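PDB 3GE5: putative NAD(P)H:FMN oxidoreductase from Porphyromonas gingivalis W83, which binds flavin mononucleotide and, as a member of the nitroreductase family, probably catalyses flavin-dependent oxidation-reduction reactions. Local coordinates for residues 65-70 with 110-115. Numbering follows the deposited sequence.
Sequences SAHNYQ and RAWKRG. With FMN (flavin mononucleotide), chain J; SO4 (sulfate ion), chain E; EDO (1,2-ethanediol), chain H.
Trp112 leans on Ala66 and His67 of the flavin-binding loop 65-70, an example of one aromatic side chain joining a cofactor loop to the segment 110-115. Its CB lies 3.7 Å from Ala66 CB and 4.1 Å from Tyr69 CD2. With CG anti to the backbone N (chi1 -179°), the indole runs on past Ala66, whose methyl also approaches CE3, and reaches His67: CD1 comes to 3.3 Å from His67 CD2, and NE1 lies nearly level between CD2 and NE2 of that imidazole. The His67 ring and the five-membered ring of Trp112 are inclined at 43°, neither stacked nor edge-to-face. Tyr69 carries His67 CB over the centre of one ring face, while its ring edge points at Trp112 N. That N-H is bound by a water that also donates to Ala66 O. Farther along, the Arg110 guanidinium grips Gln70 O end-on, NH1 at 2.9 Å and NH2 at 3.2 Å; only NH2 sits on a lone pair. NE forms a salt bridge with Asp107, which probably helps to fix the group's rotation. Aromatic packing, a bridging water and a two-nitrogen clamp together probably steady the loop against the dimethylbenzene end of the flavin.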
loop_
_atom_site.group_PDB
_atom_site.type_symbol
_atom_site.label_atom_id
_atom_site.label_comp_id
_atom_site.label_asym_id
_atom_site.label_seq_id
_atom_site.Cartn_x
_atom_site.Cartn_y
_atom_site.Cartn_z
ATOM N N SER A 65 3.441 4.081 -8.542
ATOM C CA SER A 65 2.497 3.225 -9.278
ATOM C C SER A 65 3.252 2.546 -10.436
ATOM O O SER A 65 4.324 3.037 -10.890
ATOM C CB SER A 65 1.340 4.089 -9.795
ATOM O OG SER A 65 1.741 5.133 -10.658
ATOM N N ALA A 66 2.680 1.470 -10.968
ATOM C CA ALA A 66 3.263 0.836 -12.151
ATOM C C ALA A 66 3.377 1.826 -13.323
ATOM O O ALA A 66 2.397 2.505 -13.684
ATOM C CB ALA A 66 2.439 -0.384 -12.560
ATOM N N HIS A 67 4.604 1.950 -13.842
ATOM C CA HIS A 67 4.949 2.852 -14.937
ATOM C C HIS A 67 4.671 4.328 -14.570
ATOM O O HIS A 67 4.591 5.181 -15.449
ATOM C CB HIS A 67 4.229 2.495 -16.232
ATOM C CG HIS A 67 4.903 1.442 -17.054
ATOM N ND1 HIS A 67 5.904 1.729 -17.946
ATOM C CD2 HIS A 67 4.716 0.106 -17.113
ATOM C CE1 HIS A 67 6.297 0.609 -18.533
ATOM N NE2 HIS A 67 5.599 -0.394 -18.037
ATOM N N ASN A 68 4.503 4.623 -13.290
ATOM C CA ASN A 68 4.096 5.978 -12.880
ATOM C C ASN A 68 2.840 6.470 -13.606
ATOM O O ASN A 68 2.645 7.667 -13.797
ATOM C CB ASN A 68 5.252 6.968 -13.079
ATOM C CG ASN A 68 5.021 8.319 -12.374
ATOM O OD1 ASN A 68 4.510 8.376 -11.254
ATOM N ND2 ASN A 68 5.418 9.426 -13.057
ATOM N N TYR A 69 1.927 5.551 -13.924
ATOM C CA TYR A 69 0.681 5.950 -14.607
ATOM C C TYR A 69 -0.333 6.627 -13.665
ATOM O O TYR A 69 -1.253 7.292 -14.136
ATOM C CB TYR A 69 0.000 4.770 -15.314
ATOM C CG TYR A 69 0.736 4.189 -16.516
ATOM C CD1 TYR A 69 1.625 4.976 -17.308
ATOM C CD2 TYR A 69 0.523 2.872 -16.921
ATOM C CE1 TYR A 69 2.258 4.445 -18.433
ATOM C CE2 TYR A 69 1.189 2.336 -18.056
ATOM C CZ TYR A 69 2.049 3.108 -18.791
ATOM O OH TYR A 69 2.722 2.633 -19.915
ATOM N N GLN A 70 -0.172 6.446 -12.348
ATOM C CA GLN A 70 -1.048 7.114 -11.378
ATOM C C GLN A 70 -2.520 6.921 -11.742
ATOM O O GLN A 70 -3.261 7.907 -11.859
ATOM C CB GLN A 70 -0.706 8.604 -11.302
ATOM C CG GLN A 70 0.777 8.915 -10.960
ATOM C CD GLN A 70 1.192 10.277 -11.506
ATOM O OE1 GLN A 70 0.712 11.316 -11.024
ATOM N NE2 GLN A 70 2.049 10.287 -12.546
ATOM N N ARG A 110 -6.301 3.594 -17.564
ATOM C CA ARG A 110 -4.985 4.192 -17.340
ATOM C C ARG A 110 -3.991 3.290 -16.639
ATOM O O ARG A 110 -2.806 3.589 -16.667
ATOM C CB ARG A 110 -5.120 5.533 -16.588
ATOM C CG ARG A 110 -5.943 6.517 -17.380
ATOM C CD ARG A 110 -5.788 7.948 -16.946
ATOM N NE ARG A 110 -6.284 8.128 -15.585
ATOM C CZ ARG A 110 -5.514 8.224 -14.510
ATOM N NH1 ARG A 110 -4.182 8.169 -14.631
ATOM N NH2 ARG A 110 -6.074 8.374 -13.310
ATOM N N ALA A 111 -4.472 2.219 -15.999
ATOM C CA ALA A 111 -3.634 1.318 -15.228
ATOM C C ALA A 111 -2.875 0.323 -16.123
ATOM O O ALA A 111 -3.418 -0.167 -17.120
ATOM C CB ALA A 111 -4.506 0.541 -14.193
ATOM N N TRP A 112 -1.600 0.081 -15.766
ATOM C CA TRP A 112 -0.774 -0.907 -16.419
ATOM C C TRP A 112 -1.444 -2.271 -16.496
ATOM O O TRP A 112 -2.060 -2.714 -15.495
ATOM C CB TRP A 112 0.569 -0.989 -15.679
ATOM C CG TRP A 112 1.524 -1.971 -16.277
ATOM C CD1 TRP A 112 2.112 -1.907 -17.506
ATOM C CD2 TRP A 112 2.025 -3.175 -15.654
ATOM N NE1 TRP A 112 2.897 -3.004 -17.704
ATOM C CE2 TRP A 112 2.881 -3.793 -16.584
ATOM C CE3 TRP A 112 1.796 -3.803 -14.416
ATOM C CZ2 TRP A 112 3.531 -4.997 -16.311
ATOM C CZ3 TRP A 112 2.457 -4.992 -14.151
ATOM C CH2 TRP A 112 3.310 -5.574 -15.091
ATOM N N LYS A 113 -1.305 -2.947 -17.643
ATOM C CA LYS A 113 -1.926 -4.283 -17.856
ATOM C C LYS A 113 -0.955 -5.382 -17.494
ATOM O O LYS A 113 0.247 -5.297 -17.804
ATOM C CB LYS A 113 -2.328 -4.505 -19.311
ATOM C CG LYS A 113 -3.137 -3.366 -19.964
ATOM C CD LYS A 113 -4.350 -2.999 -19.168
ATOM C CE LYS A 113 -5.203 -2.075 -19.981
ATOM N NZ LYS A 113 -6.178 -1.288 -19.143
ATOM N N ARG A 114 -1.480 -6.422 -16.848
ATOM C CA ARG A 114 -0.765 -7.662 -16.656
ATOM C C ARG A 114 -1.737 -8.821 -16.777
ATOM O O ARG A 114 -2.803 -8.834 -16.150
ATOM C CB ARG A 114 -0.056 -7.708 -15.288
ATOM C CG ARG A 114 0.756 -8.988 -15.072
ATOM C CD ARG A 114 1.646 -8.885 -13.871
ATOM N NE ARG A 114 0.855 -8.847 -12.642
ATOM C CZ ARG A 114 1.371 -8.904 -11.406
ATOM N NH1 ARG A 114 2.673 -9.023 -11.218
ATOM N NH2 ARG A 114 0.556 -8.871 -10.365
ATOM N N GLY A 115 -1.343 -9.812 -17.572
ATOM C CA GLY A 115 -2.193 -10.957 -17.812
ATOM C C GLY A 115 -3.471 -10.454 -18.477
ATOM O O GLY A 115 -3.430 -9.584 -19.367
HETATM N N1 FMN J . 9.898 -0.631 -11.999
HETATM C C2 FMN J . 10.551 -1.549 -12.782
HETATM O O2 FMN J . 11.635 -1.234 -13.264
HETATM N N3 FMN J . 10.025 -2.805 -13.029
HETATM C C4 FMN J . 8.755 -3.177 -12.588
HETATM O O4 FMN J . 8.284 -4.276 -12.840
HETATM C C4A FMN J . 8.057 -2.236 -11.818
HETATM N N5 FMN J . 6.784 -2.498 -11.374
HETATM C C5A FMN J . 6.108 -1.640 -10.567
HETATM C C6 FMN J . 4.856 -2.033 -10.039
HETATM C C7 FMN J . 4.234 -1.235 -9.069
HETATM C C7M FMN J . 2.868 -1.656 -8.533
HETATM C C8 FMN J . 4.855 -0.080 -8.636
HETATM C C8M FMN J . 4.254 0.762 -7.574
HETATM C C9 FMN J . 6.089 0.300 -9.143
HETATM C C9A FMN J . 6.749 -0.499 -10.123
HETATM N N10 FMN J . 7.983 -0.128 -10.671
HETATM C C10 FMN J . 8.643 -0.994 -11.517
HETATM C "C1'" FMN J . 8.678 1.146 -10.247
HETATM C "C2'" FMN J . 7.977 2.379 -10.870
HETATM O "O2'" FMN J . 8.409 2.586 -12.221
HETATM C "C3'" FMN J . 8.194 3.640 -10.038
HETATM O "O3'" FMN J . 7.706 3.443 -8.705
HETATM C "C4'" FMN J . 7.519 4.860 -10.703
HETATM O "O4'" FMN J . 8.129 5.172 -11.974
HETATM C "C5'" FMN J . 7.614 6.042 -9.751
HETATM O "O5'" FMN J . 8.990 6.353 -9.525
HETATM P P FMN J . 9.636 6.457 -8.086
HETATM O O1P FMN J . 9.003 7.649 -7.416
HETATM O O2P FMN J . 11.130 6.612 -8.248
HETATM O O3P FMN J . 9.405 5.146 -7.351
HETATM S S SO4 E . 5.567 4.544 -20.627
HETATM O O1 SO4 E . 5.937 3.797 -19.423
HETATM O O2 SO4 E . 5.570 5.968 -20.269
HETATM O O3 SO4 E . 4.245 4.185 -21.007
HETATM O O4 SO4 E . 6.531 4.251 -21.695
HETATM C C1 EDO H . -3.122 -8.385 -12.664
HETATM O O1 EDO H . -2.070 -9.343 -12.997
HETATM C C2 EDO H . -2.794 -7.600 -11.419
HETATM O O2 EDO H . -2.366 -8.438 -10.333
HETATM O O HOH W 1 -0.316 1.766 -13.581
HETATM O O HOH W 2 -2.087 7.820 -16.574
#